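Local coordinates for protein xylosidase (Xanthomonas axonopodis pv. citri, PDB 6XN2) that is a family 43 glycoside hydrolase, named a xylosidase, that binds xylotriose and probably cleaves xylose units from short xylan-derived chains, at residues R234-L239 against G290-Q295. Residues are numbered along the deposited sequence; the frame is centred on the assembly and turned at random.
Sequences REVVIL and GPFTYQ
Phe292 bonds through its backbone N to Val237 and through its O to Leu239, which passes its own O on to Tyr294, a worked example of how distant stretches of chain zip together when running the same way. The amide of Phe292 reaches Val237 O (N to O 2.8 Å), while its own carbonyl accepts from Leu239 N (O to N 2.7 Å). Tyr294 N then donates to Leu239 O at 2.8 Å, the straightest of the three with an N-H...O angle of 170°. Phe292 thus bonds to the two residues flanking its bridge partner Ile238, and Leu239 in turn to the two flanking Thr293, which marks the pairing as parallel. Phe292 O receives a second, softer contact from Ile238 CA at 3.1 Å, a CA-H...O approach.

Packing divides between the two faces. On one, Val236 turns CG1 to the Phe292 ring, meeting CD1 at 3.5 Å; CG1 lies anti to the backbone N (chi1 179°), and the methyl comes in obliquely. On the other, Leu239 lays CD1 against Pro291 CB at 3.7 Å, and Val237 adds a looser touch on the same proline. Pro291 follows a cis peptide bond from Gly290, whose backbone angles would press a CB against the carbonyl O of the residue before, and this turn leads straight into the paired strand. Farther along, Gln295 NE2 folds back to Thr293 O (3.1 Å), standing well above that carbonyl's plane.

The pairing is the parallel junction in an otherwise antiparallel mixed sheet, within the family 43 catalytic fold, a five-bladed beta-propeller. Strand 218-221 flanks 234-239 on its far side, whereas 280-285 borders 292-299, with Thr293 bonded through its backbone to Thr284. Tyr268 and Leu270 of strand 267-273 touch the Phe292 side chain, and Tyr272 touches both Ile238 and Tyr294.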
loop_
_atom_site.group_PDB
_atom_site.type_symbol
_atom_site.label_atom_id
_atom_site.label_comp_id
_atom_site.label_asym_id
_atom_site.label_seq_id
_atom_site.Cartn_x
_atom_site.Cartn_y
_atom_site.Cartn_z
ATOM N N ARG A 234 -4.048 14.002 9.919
ATOM C CA ARG A 234 -5.450 14.054 10.231
ATOM C C ARG A 234 -6.077 12.741 9.882
ATOM O O ARG A 234 -5.557 12.007 9.106
ATOM C CB ARG A 234 -6.123 15.133 9.429
ATOM C CG ARG A 234 -5.408 16.444 9.343
ATOM C CD ARG A 234 -6.251 17.454 8.614
ATOM N NE ARG A 234 -5.485 18.570 8.094
ATOM C CZ ARG A 234 -5.904 19.402 7.155
ATOM N NH1 ARG A 234 -7.089 19.262 6.617
ATOM N NH2 ARG A 234 -5.136 20.380 6.751
ATOM N N GLU A 235 -7.223 12.457 10.449
ATOM C CA GLU A 235 -7.871 11.221 10.094
ATOM C C GLU A 235 -8.580 11.401 8.794
ATOM O O GLU A 235 -9.123 12.428 8.549
ATOM C CB GLU A 235 -8.880 10.779 11.134
ATOM C CG GLU A 235 -9.385 9.369 10.885
ATOM C CD GLU A 235 -10.217 8.813 11.980
ATOM O OE1 GLU A 235 -10.927 9.581 12.615
ATOM O OE2 GLU A 235 -10.173 7.620 12.194
ATOM N N VAL A 236 -8.499 10.398 7.939
ATOM C CA VAL A 236 -9.236 10.375 6.683
ATOM C C VAL A 236 -10.554 9.651 6.910
ATOM O O VAL A 236 -10.560 8.499 7.346
ATOM C CB VAL A 236 -8.466 9.653 5.566
ATOM C CG1 VAL A 236 -9.299 9.638 4.294
ATOM C CG2 VAL A 236 -7.104 10.305 5.329
ATOM N N VAL A 237 -11.665 10.318 6.616
ATOM C CA VAL A 237 -12.986 9.751 6.863
ATOM C C VAL A 237 -13.557 9.104 5.609
ATOM O O VAL A 237 -13.534 9.700 4.532
ATOM C CB VAL A 237 -13.972 10.824 7.362
ATOM C CG1 VAL A 237 -15.375 10.241 7.507
ATOM C CG2 VAL A 237 -13.492 11.416 8.686
ATOM N N ILE A 238 -14.069 7.885 5.754
ATOM C CA ILE A 238 -14.745 7.207 4.649
ATOM C C ILE A 238 -16.244 7.089 4.937
ATOM O O ILE A 238 -16.646 6.550 5.970
ATOM C CB ILE A 238 -14.171 5.806 4.392
ATOM C CG1 ILE A 238 -12.647 5.858 4.250
ATOM C CG2 ILE A 238 -14.794 5.206 3.147
ATOM C CD1 ILE A 238 -12.007 4.472 4.141
ATOM N N LEU A 239 -17.063 7.605 4.024
ATOM C CA LEU A 239 -18.509 7.661 4.231
ATOM C C LEU A 239 -19.242 6.611 3.402
ATOM O O LEU A 239 -18.734 6.161 2.373
ATOM C CB LEU A 239 -19.040 9.052 3.873
ATOM C CG LEU A 239 -18.353 10.269 4.495
ATOM C CD1 LEU A 239 -18.771 11.523 3.754
ATOM C CD2 LEU A 239 -18.702 10.379 5.974
ATOM N N GLY A 290 -10.140 14.111 1.943
ATOM C CA GLY A 290 -11.466 13.540 2.089
ATOM C C GLY A 290 -12.451 14.593 2.563
ATOM O O GLY A 290 -12.170 15.791 2.437
ATOM N N PRO A 291 -13.603 14.165 3.114
ATOM C CA PRO A 291 -14.002 12.759 3.289
ATOM C C PRO A 291 -14.252 12.031 1.972
ATOM O O PRO A 291 -14.702 12.644 0.998
ATOM C CB PRO A 291 -15.298 12.856 4.111
ATOM C CG PRO A 291 -15.815 14.211 3.854
ATOM C CD PRO A 291 -14.601 15.091 3.674
ATOM N N PHE A 292 -13.937 10.738 1.959
ATOM C CA PHE A 292 -14.099 9.888 0.787
ATOM C C PHE A 292 -15.377 9.072 0.871
ATOM O O PHE A 292 -15.610 8.384 1.863
ATOM C CB PHE A 292 -12.905 8.940 0.641
ATOM C CG PHE A 292 -11.630 9.623 0.246
ATOM C CD1 PHE A 292 -10.807 10.192 1.205
ATOM C CD2 PHE A 292 -11.250 9.696 -1.088
ATOM C CE1 PHE A 292 -9.630 10.829 0.834
ATOM C CE2 PHE A 292 -10.083 10.329 -1.460
ATOM C CZ PHE A 292 -9.271 10.895 -0.501
ATOM N N THR A 293 -16.172 9.114 -0.188
ATOM C CA THR A 293 -17.415 8.307 -0.212
ATOM C C THR A 293 -17.156 6.937 -0.838
ATOM O O THR A 293 -16.736 6.880 -1.956
ATOM C CB THR A 293 -18.545 8.991 -0.971
ATOM O OG1 THR A 293 -18.815 10.242 -0.355
ATOM C CG2 THR A 293 -19.797 8.153 -0.972
ATOM N N TYR A 294 -17.460 5.887 -0.102
ATOM C CA TYR A 294 -17.295 4.523 -0.559
ATOM C C TYR A 294 -17.948 4.277 -1.886
ATOM O O TYR A 294 -19.049 4.667 -2.095
ATOM C CB TYR A 294 -17.891 3.544 0.446
ATOM C CG TYR A 294 -17.785 2.092 0.038
ATOM C CD1 TYR A 294 -16.667 1.380 0.286
ATOM C CD2 TYR A 294 -18.797 1.472 -0.609
ATOM C CE1 TYR A 294 -16.556 0.079 -0.074
ATOM C CE2 TYR A 294 -18.693 0.176 -0.991
ATOM C CZ TYR A 294 -17.565 -0.517 -0.712
ATOM O OH TYR A 294 -17.452 -1.798 -1.074
ATOM N N GLN A 295 -17.245 3.613 -2.782
ATOM C CA GLN A 295 -17.787 3.306 -4.097
ATOM C C GLN A 295 -18.038 1.811 -4.262
ATOM O O GLN A 295 -19.149 1.403 -4.576
ATOM C CB GLN A 295 -16.853 3.808 -5.194
ATOM C CG GLN A 295 -16.678 5.321 -5.216
ATOM C CD GLN A 295 -17.983 6.052 -5.455
ATOM O OE1 GLN A 295 -18.715 5.745 -6.395
ATOM N NE2 GLN A 295 -18.284 7.024 -4.601
#